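Local coordinates for metallo-beta-lactamase (Simiduia agarivorans, PDB 6MFI), which probably hydrolyses the beta-lactam ring of antibiotics at a two-zinc active site, as a metallo-beta-lactamase of subclass B3, at residues Thr206-Ala211 against Leu248-His253; Leu130-Ala135 against Ala161-Leu166; Asp148-Gly153 against Glu220-Asn225. All coordinates share one frame; numbering follows the deposited sequence.

In the fold
From the N terminus, the strand of 130-135 comes first, and its partner 161-166 closes contact 2 at the outer edge of the seven-stranded sheet. Residues 148-153 lie within that loop, so contact 3 opens before contact 2 has closed. Contact 1 opens at 206-211, in the five-stranded sheet; 220-225 then closes contact 3 inside the loop of contact 1, and 248-253 closes contact 1 at the zinc site. Contacts 1 and 2 therefore follow one another, while contact 3 crosses both. It joins two loops, one from each half of the fold, and its nearest atoms are about 8 Å from contact 1 and about 6 Å from contact 2.

Contact 1. Residues Thr206-Ala211 against Leu248-His253; sequences TTLVYA and LLLTPH. With ZN (zinc ion), chain B.
Tyr210 lies across Pro252 and Leu250 where the contact is densest. With CG anti to the backbone N (chi1 -170°), the end of the ring comes close to 248-253: CB of Leu250 meets its edge in plane, with CD1 of Tyr210 3.7 Å from that CB. The phenol oxygen OH reaches Pro252 CA at 3.2 Å, and CZ of Tyr210 stands 3.8 Å from Pro252 CG. This buried hydroxyl is satisfied by Asp79 OD2, which probably helps to hold the ring. On the same side of the sheet Leu208 and Leu248 run alongside each other, with CG of Leu208 3.8 Å from CB of Leu248. The strands are parallel neighbours of a beta-alpha-beta unit, helix 228-242 linking them, in the alpha-beta sandwich of metallo-beta-lactamases. The parallel pairing rests on backbone bonds: Val209 N donates to Leu248 O at 2.9 Å, and Leu250 N to Val209 O. Past the strand the pairing fades, for Ala211 N makes a weak bond to Leu250 O, N-H...O angle 124°. On the opposite side the Val209-Leu249 pair is loose, Val209 CG1 and Leu249 CD1 being 4.5 Å apart; Leu249 CD1 packs instead on Ala211 CB at 3.8 Å, and helix 274-291 touches both Val209 and Leu249. Thr206, partly exposed at the far end, brings CG2 no nearer than 4.1 Å to Leu248 CB. His253, also partly exposed, leaves 206-211 altogether and binds zinc through NE2 at 2.1 Å, with Asp114, His115 and a water completing the site.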
loop_
_atom_site.group_PDB
_atom_site.type_symbol
_atom_site.label_atom_id
_atom_site.label_comp_id
_atom_site.label_asym_id
_atom_site.label_seq_id
_atom_site.Cartn_x
_atom_site.Cartn_y
_atom_site.Cartn_z
ATOM N N THR A 206 -2.967 13.978 12.913
ATOM C CA THR A 206 -2.881 12.527 12.965
ATOM C C THR A 206 -1.811 12.049 11.995
ATOM O O THR A 206 -1.730 12.527 10.859
ATOM C CB THR A 206 -4.229 11.878 12.622
ATOM O OG1 THR A 206 -5.232 12.343 13.534
ATOM C CG2 THR A 206 -4.136 10.361 12.714
ATOM N N THR A 207 -0.984 11.109 12.449
ATOM C CA THR A 207 0.072 10.526 11.629
ATOM C C THR A 207 -0.420 9.187 11.090
ATOM O O THR A 207 -0.650 8.245 11.857
ATOM C CB THR A 207 1.359 10.353 12.431
ATOM O OG1 THR A 207 1.768 11.620 12.962
ATOM C CG2 THR A 207 2.463 9.811 11.541
ATOM N N LEU A 208 -0.582 9.105 9.773
ATOM C CA LEU A 208 -1.034 7.892 9.108
ATOM C C LEU A 208 0.159 7.153 8.517
ATOM O O LEU A 208 1.103 7.774 8.021
ATOM C CB LEU A 208 -2.047 8.212 8.005
ATOM C CG LEU A 208 -3.485 8.556 8.406
ATOM C CD1 LEU A 208 -3.583 9.942 9.030
ATOM C CD2 LEU A 208 -4.413 8.444 7.206
ATOM N N VAL A 209 0.111 5.825 8.571
ATOM C CA VAL A 209 1.168 4.979 8.029
ATOM C C VAL A 209 0.528 3.931 7.132
ATOM O O VAL A 209 -0.366 3.195 7.570
ATOM C CB VAL A 209 2.002 4.309 9.133
ATOM C CG1 VAL A 209 2.907 3.243 8.537
ATOM C CG2 VAL A 209 2.821 5.350 9.885
ATOM N N TYR A 210 0.981 3.866 5.880
ATOM C CA TYR A 210 0.519 2.866 4.921
ATOM C C TYR A 210 1.544 1.735 4.906
ATOM O O TYR A 210 2.419 1.655 4.044
ATOM C CB TYR A 210 0.333 3.498 3.544
ATOM C CG TYR A 210 -0.373 2.621 2.534
ATOM C CD1 TYR A 210 -1.604 2.046 2.818
ATOM C CD2 TYR A 210 0.189 2.383 1.286
ATOM C CE1 TYR A 210 -2.252 1.249 1.889
ATOM C CE2 TYR A 210 -0.449 1.590 0.353
ATOM C CZ TYR A 210 -1.669 1.026 0.658
ATOM O OH TYR A 210 -2.303 0.239 -0.274
ATOM N N ALA A 211 1.429 0.850 5.894
ATOM C CA ALA A 211 2.390 -0.228 6.070
ATOM C C ALA A 211 2.168 -1.328 5.039
ATOM O O ALA A 211 1.033 -1.731 4.774
ATOM C CB ALA A 211 2.290 -0.809 7.481
ATOM N N LEU A 248 -2.599 6.152 12.940
ATOM C CA LEU A 248 -3.592 5.463 12.128
ATOM C C LEU A 248 -2.868 4.546 11.153
ATOM O O LEU A 248 -1.894 4.961 10.517
ATOM C CB LEU A 248 -4.478 6.465 11.377
ATOM C CG LEU A 248 -5.837 5.999 10.847
ATOM C CD1 LEU A 248 -6.788 7.178 10.747
ATOM C CD2 LEU A 248 -5.704 5.314 9.492
ATOM N N LEU A 249 -3.342 3.309 11.037
ATOM C CA LEU A 249 -2.698 2.293 10.215
ATOM C C LEU A 249 -3.577 1.932 9.024
ATOM O O LEU A 249 -4.792 1.758 9.164
ATOM C CB LEU A 249 -2.395 1.034 11.034
ATOM C CG LEU A 249 -1.619 -0.070 10.312
ATOM C CD1 LEU A 249 -0.186 0.363 10.051
ATOM C CD2 LEU A 249 -1.652 -1.361 11.114
ATOM N N LEU A 250 -2.951 1.821 7.854
ATOM C CA LEU A 250 -3.617 1.407 6.627
ATOM C C LEU A 250 -2.768 0.353 5.932
ATOM O O LEU A 250 -1.536 0.391 5.987
ATOM C CB LEU A 250 -3.857 2.595 5.685
ATOM C CG LEU A 250 -4.925 3.600 6.119
ATOM C CD1 LEU A 250 -4.946 4.797 5.181
ATOM C CD2 LEU A 250 -6.293 2.936 6.178
ATOM N N THR A 251 -3.437 -0.591 5.275
ATOM C CA THR A 251 -2.756 -1.716 4.653
ATOM C C THR A 251 -3.260 -1.930 3.234
ATOM O O THR A 251 -4.441 -1.709 2.949
ATOM C CB THR A 251 -2.963 -3.003 5.466
ATOM O OG1 THR A 251 -4.359 -3.191 5.726
ATOM C CG2 THR A 251 -2.210 -2.923 6.786
ATOM N N PRO A 252 -2.378 -2.358 2.321
ATOM C CA PRO A 252 -2.826 -2.626 0.942
ATOM C C PRO A 252 -3.922 -3.672 0.865
ATOM O O PRO A 252 -4.810 -3.577 0.008
ATOM C CB PRO A 252 -1.540 -3.089 0.244
ATOM C CG PRO A 252 -0.439 -2.500 1.054
ATOM C CD PRO A 252 -0.923 -2.522 2.469
ATOM N N HIS A 253 -3.876 -4.681 1.730
ATOM C CA HIS A 253 -5.022 -5.543 1.955
ATOM C C HIS A 253 -5.744 -5.024 3.187
ATOM O O HIS A 253 -5.202 -5.129 4.297
ATOM C CB HIS A 253 -4.589 -6.993 2.155
ATOM C CG HIS A 253 -3.928 -7.595 0.955
ATOM N ND1 HIS A 253 -4.639 -8.135 -0.095
ATOM C CD2 HIS A 253 -2.619 -7.739 0.636
ATOM C CE1 HIS A 253 -3.798 -8.586 -1.008
ATOM N NE2 HIS A 253 -2.566 -8.359 -0.589
HETATM ZN ZN ZN B . -1.171 -8.321 -2.152
HETATM O O HOH W 1 0.238 -9.572 -2.781
#

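Contact 2. Residues Leu130-Ala135 against Ala161-Leu166; sequences LYASPA and ARVGGL
Leu130 packs against Ala161, the carbonyl of Arg162 and Val163, where two parallel strands meet at the margin of the seven-stranded sheet; helix 134-142 links them along the chain, as a beta-alpha-beta crossover of the metallo-beta-lactamase fold. CB of Leu130 starts 3.4 Å from Arg162 O. Its CG, trans to the main-chain nitrogen (chi1 168°), moves back to 4.2 Å from that oxygen, and of the two methyls CD2 does the touching: it rests 3.7 Å from CB of Ala161 and, more loosely, beside CG2 of Val163. Leu106 and Met119 also touch this side chain, from strand 103-107 and helix 119-126. The carbonyl of Leu130 accepts from Gly164 N, and Ala132 N donates in turn to Gly165 O at 3.1 Å. Tyr131 lies on the face opposite Ala132 and Leu166, its CD2 3.8 Å from CA of Gly165, a residue whose lack of a side chain lets the ring come this near. At the exposed edge Leu166 CD2 packs 4.0 Å from Pro134 CG. A water bridges the two segments, accepting from Leu130 N and donating to Arg162 O at 2.6 Å.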
loop_
_atom_site.group_PDB
_atom_site.type_symbol
_atom_site.label_atom_id
_atom_site.label_comp_id
_atom_site.label_asym_id
_atom_site.label_seq_id
_atom_site.Cartn_x
_atom_site.Cartn_y
_atom_site.Cartn_z
ATOM N N LEU A 130 5.574 8.492 -11.721
ATOM C CA LEU A 130 5.552 7.335 -10.840
ATOM C C LEU A 130 6.903 7.197 -10.150
ATOM O O LEU A 130 7.934 7.063 -10.816
ATOM C CB LEU A 130 5.209 6.072 -11.628
ATOM C CG LEU A 130 5.397 4.718 -10.948
ATOM C CD1 LEU A 130 4.534 4.609 -9.701
ATOM C CD2 LEU A 130 5.061 3.617 -11.934
ATOM N N TYR A 131 6.892 7.238 -8.821
ATOM C CA TYR A 131 8.087 7.047 -8.014
ATOM C C TYR A 131 8.100 5.632 -7.453
ATOM O O TYR A 131 7.072 5.127 -6.992
ATOM C CB TYR A 131 8.147 8.062 -6.869
ATOM C CG TYR A 131 8.369 9.491 -7.311
ATOM C CD1 TYR A 131 7.306 10.282 -7.729
ATOM C CD2 TYR A 131 9.640 10.051 -7.306
ATOM C CE1 TYR A 131 7.502 11.588 -8.130
ATOM C CE2 TYR A 131 9.846 11.359 -7.707
ATOM C CZ TYR A 131 8.773 12.122 -8.118
ATOM O OH TYR A 131 8.969 13.424 -8.519
ATOM N N ALA A 132 9.267 4.993 -7.492
ATOM C CA ALA A 132 9.374 3.608 -7.065
ATOM C C ALA A 132 10.772 3.334 -6.535
ATOM O O ALA A 132 11.748 3.947 -6.971
ATOM C CB ALA A 132 9.049 2.643 -8.211
ATOM N N SER A 133 10.854 2.399 -5.588
ATOM C CA SER A 133 12.141 1.927 -5.111
ATOM C C SER A 133 12.884 1.224 -6.247
ATOM O O SER A 133 12.268 0.778 -7.218
ATOM C CB SER A 133 11.951 0.982 -3.925
ATOM O OG SER A 133 11.195 -0.157 -4.296
ATOM N N PRO A 134 14.215 1.129 -6.152
ATOM C CA PRO A 134 14.981 0.493 -7.240
ATOM C C PRO A 134 14.519 -0.912 -7.592
ATOM O O PRO A 134 14.404 -1.236 -8.780
ATOM C CB PRO A 134 16.415 0.500 -6.695
ATOM C CG PRO A 134 16.456 1.683 -5.794
ATOM C CD PRO A 134 15.098 1.753 -5.150
ATOM N N ALA A 135 14.249 -1.758 -6.595
ATOM C CA ALA A 135 13.796 -3.114 -6.891
ATOM C C ALA A 135 12.398 -3.110 -7.497
ATOM O O ALA A 135 12.108 -3.892 -8.409
ATOM C CB ALA A 135 13.831 -3.972 -5.627
ATOM N N ALA A 161 5.151 0.141 -16.814
ATOM C CA ALA A 161 4.881 1.518 -16.437
ATOM C C ALA A 161 6.152 2.349 -16.551
ATOM O O ALA A 161 7.266 1.819 -16.607
ATOM C CB ALA A 161 4.321 1.606 -15.011
ATOM N N ARG A 162 5.971 3.667 -16.584
ATOM C CA ARG A 162 7.072 4.616 -16.716
ATOM C C ARG A 162 7.402 5.179 -15.339
ATOM O O ARG A 162 6.612 5.936 -14.764
ATOM C CB ARG A 162 6.711 5.733 -17.692
ATOM C CG ARG A 162 6.366 5.251 -19.090
ATOM C CD ARG A 162 5.672 6.341 -19.890
ATOM N NE ARG A 162 6.546 7.487 -20.124
ATOM C CZ ARG A 162 6.144 8.638 -20.652
ATOM N NH1 ARG A 162 4.876 8.802 -21.003
ATOM N NH2 ARG A 162 7.009 9.626 -20.832
ATOM N N VAL A 163 8.567 4.814 -14.816
ATOM C CA VAL A 163 9.032 5.305 -13.523
ATOM C C VAL A 163 9.878 6.549 -13.751
ATOM O O VAL A 163 10.848 6.522 -14.520
ATOM C CB VAL A 163 9.828 4.221 -12.779
ATOM C CG1 VAL A 163 10.418 4.781 -11.494
ATOM C CG2 VAL A 163 8.942 3.021 -12.487
ATOM N N GLY A 164 9.516 7.641 -13.083
ATOM C CA GLY A 164 10.199 8.905 -13.278
ATOM C C GLY A 164 11.181 9.261 -12.181
ATOM O O GLY A 164 11.991 10.178 -12.342
ATOM N N GLY A 165 11.121 8.548 -11.060
ATOM C CA GLY A 165 12.008 8.827 -9.947
ATOM C C GLY A 165 12.173 7.611 -9.069
ATOM O O GLY A 165 11.282 6.759 -8.985
ATOM N N LEU A 166 13.324 7.531 -8.409
ATOM C CA LEU A 166 13.642 6.420 -7.523
ATOM C C LEU A 166 13.499 6.852 -6.070
ATOM O O LEU A 166 13.891 7.963 -5.698
ATOM C CB LEU A 166 15.058 5.900 -7.781
ATOM C CG LEU A 166 15.179 4.689 -8.710
ATOM C CD1 LEU A 166 14.552 4.974 -10.070
ATOM C CD2 LEU A 166 16.633 4.270 -8.866
HETATM O O HOH W 2 6.665 8.412 -14.141
#

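Contact 3. Residues Asp148-Gly153 against Glu220-Asn225; sequences DDPQAG and EGYRFN
Pro150 lies on the ring face of Tyr222, and no hydrogen bond crosses between the two loops. The proline CA sits 3.6 Å from the centroid of the Tyr222 ring and 7° off its normal, a CH-pi contact placed almost exactly over the centre. The two side chains extend in a common direction, and the pyrrolidine continues across the phenol to its outer part: CB of Pro150 meets CE2 of Tyr222 at 3.6 Å. At the root of the tyrosine, Pro150 O is 3.5 Å from CB of Tyr222. A chi1 of 163°, which sets CG of Tyr222 opposite its amide nitrogen, brings that ring over the proline. Phe224 is turned differently. It receives the border of the tyrosine on one of its own faces, CE2 of Tyr222 standing 3.9 Å above the Phe224 ring plane and offset to the rim, while CZ of Phe224 only brushes CG of Pro150. Tyr230 of helix 228-242 touches all three residues. The proline is held in a type I beta turn from Asp149 to Ala152, overlaid by an Asx turn in which Asp149 OD2 accepts from Gln151 N at 3.2 Å through its anti lone pair. The same oxygen is hydrogen-bonded to NE2 of His112, a zinc ligand, which makes Asp149 a second-shell residue that probably helps to orient the imidazole. The loop 148-153 thus borders the metal site, and 220-225 packs against it; Pro150 is about 6 Å from the zinc ligand His188, side chain to side chain. On the tyrosine side, the ring of His227 also meets Tyr222, their planes inclined by about 10°.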
loop_
_atom_site.group_PDB
_atom_site.type_symbol
_atom_site.label_atom_id
_atom_site.label_comp_id
_atom_site.label_asym_id
_atom_site.label_seq_id
_atom_site.Cartn_x
_atom_site.Cartn_y
_atom_site.Cartn_z
ATOM N N ASP A 148 14.562 -12.308 -6.958
ATOM C CA ASP A 148 14.524 -12.413 -5.506
ATOM C C ASP A 148 13.133 -12.182 -4.934
ATOM O O ASP A 148 12.981 -12.107 -3.711
ATOM C CB ASP A 148 15.519 -11.431 -4.881
ATOM C CG ASP A 148 15.356 -10.023 -5.410
ATOM O OD1 ASP A 148 14.790 -9.859 -6.512
ATOM O OD2 ASP A 148 15.804 -9.079 -4.726
ATOM N N ASP A 149 12.123 -12.067 -5.785
ATOM C CA ASP A 149 10.757 -11.939 -5.300
ATOM C C ASP A 149 10.300 -13.270 -4.713
ATOM O O ASP A 149 10.397 -14.303 -5.385
ATOM C CB ASP A 149 9.826 -11.508 -6.429
ATOM C CG ASP A 149 8.570 -10.835 -5.919
ATOM O OD1 ASP A 149 8.450 -9.602 -6.080
ATOM O OD2 ASP A 149 7.704 -11.539 -5.358
ATOM N N PRO A 150 9.817 -13.291 -3.469
ATOM C CA PRO A 150 9.378 -14.564 -2.875
ATOM C C PRO A 150 8.286 -15.262 -3.665
ATOM O O PRO A 150 8.244 -16.498 -3.690
ATOM C CB PRO A 150 8.889 -14.141 -1.483
ATOM C CG PRO A 150 9.658 -12.896 -1.181
ATOM C CD PRO A 150 9.805 -12.187 -2.495
ATOM N N GLN A 151 7.403 -14.509 -4.324
ATOM C CA GLN A 151 6.307 -15.081 -5.096
ATOM C C GLN A 151 6.598 -15.092 -6.594
ATOM O O GLN A 151 5.676 -14.970 -7.408
ATOM C CB GLN A 151 5.010 -14.323 -4.809
ATOM C CG GLN A 151 3.755 -15.177 -4.909
ATOM C CD GLN A 151 2.499 -14.410 -4.547
ATOM O OE1 GLN A 151 2.491 -13.615 -3.608
ATOM N NE2 GLN A 151 1.427 -14.645 -5.295
ATOM N N ALA A 152 7.865 -15.238 -6.975
ATOM C CA ALA A 152 8.228 -15.282 -8.386
ATOM C C ALA A 152 7.754 -16.592 -9.002
ATOM O O ALA A 152 8.155 -17.675 -8.563
ATOM C CB ALA A 152 9.738 -15.124 -8.549
ATOM N N GLY A 153 6.903 -16.495 -10.018
ATOM C CA GLY A 153 6.374 -17.670 -10.684
ATOM C C GLY A 153 5.709 -17.361 -12.012
ATOM O O GLY A 153 5.537 -18.246 -12.851
ATOM N N GLU A 220 5.437 -21.649 -3.914
ATOM C CA GLU A 220 5.774 -22.959 -3.374
ATOM C C GLU A 220 7.138 -23.400 -3.890
ATOM O O GLU A 220 7.333 -23.553 -5.101
ATOM C CB GLU A 220 4.700 -23.978 -3.744
ATOM C CG GLU A 220 4.874 -25.325 -3.069
ATOM C CD GLU A 220 3.727 -26.271 -3.354
ATOM O OE1 GLU A 220 2.891 -25.945 -4.224
ATOM O OE2 GLU A 220 3.656 -27.334 -2.705
ATOM N N GLY A 221 8.079 -23.600 -2.974
ATOM C CA GLY A 221 9.434 -23.962 -3.324
ATOM C C GLY A 221 10.449 -22.845 -3.231
ATOM O O GLY A 221 11.604 -23.051 -3.618
ATOM N N TYR A 222 10.060 -21.673 -2.724
ATOM C CA TYR A 222 10.980 -20.542 -2.644
ATOM C C TYR A 222 11.884 -20.644 -1.420
ATOM O O TYR A 222 13.099 -20.442 -1.520
ATOM C CB TYR A 222 10.195 -19.231 -2.621
ATOM C CG TYR A 222 11.001 -18.051 -2.137
ATOM C CD1 TYR A 222 12.044 -17.538 -2.898
ATOM C CD2 TYR A 222 10.731 -17.458 -0.913
ATOM C CE1 TYR A 222 12.786 -16.460 -2.455
ATOM C CE2 TYR A 222 11.466 -16.382 -0.461
ATOM C CZ TYR A 222 12.492 -15.887 -1.235
ATOM O OH TYR A 222 13.226 -14.815 -0.784
ATOM N N ARG A 223 11.301 -20.981 -0.263
ATOM C CA ARG A 223 11.978 -21.134 1.027
ATOM C C ARG A 223 12.683 -19.859 1.475
ATOM O O ARG A 223 13.606 -19.375 0.812
ATOM C CB ARG A 223 12.969 -22.310 1.018
ATOM C CG ARG A 223 12.780 -23.346 -0.096
ATOM C CD ARG A 223 11.477 -24.124 0.026
ATOM N NE ARG A 223 11.270 -24.680 1.359
ATOM C CZ ARG A 223 10.093 -25.090 1.817
ATOM N NH1 ARG A 223 9.017 -25.004 1.049
ATOM N NH2 ARG A 223 9.991 -25.589 3.040
ATOM N N PHE A 224 12.269 -19.332 2.631
ATOM C CA PHE A 224 12.818 -18.072 3.121
ATOM C C PHE A 224 14.232 -18.245 3.665
ATOM O O PHE A 224 15.109 -17.415 3.396
ATOM C CB PHE A 224 11.905 -17.493 4.202
ATOM C CG PHE A 224 11.049 -16.351 3.728
ATOM C CD1 PHE A 224 9.832 -16.588 3.109
ATOM C CD2 PHE A 224 11.462 -15.039 3.904
ATOM C CE1 PHE A 224 9.045 -15.540 2.677
ATOM C CE2 PHE A 224 10.678 -13.989 3.473
ATOM C CZ PHE A 224 9.469 -14.238 2.859
ATOM N N ASN A 225 14.476 -19.315 4.424
ATOM C CA ASN A 225 15.745 -19.513 5.120
ATOM C C ASN A 225 16.943 -19.653 4.188
ATOM O O ASN A 225 18.067 -19.736 4.689
ATOM C CB ASN A 225 15.658 -20.746 6.019
ATOM C CG ASN A 225 15.778 -22.041 5.245
ATOM O OD1 ASN A 225 16.874 -22.575 5.085
ATOM N ND2 ASN A 225 14.654 -22.548 4.748
#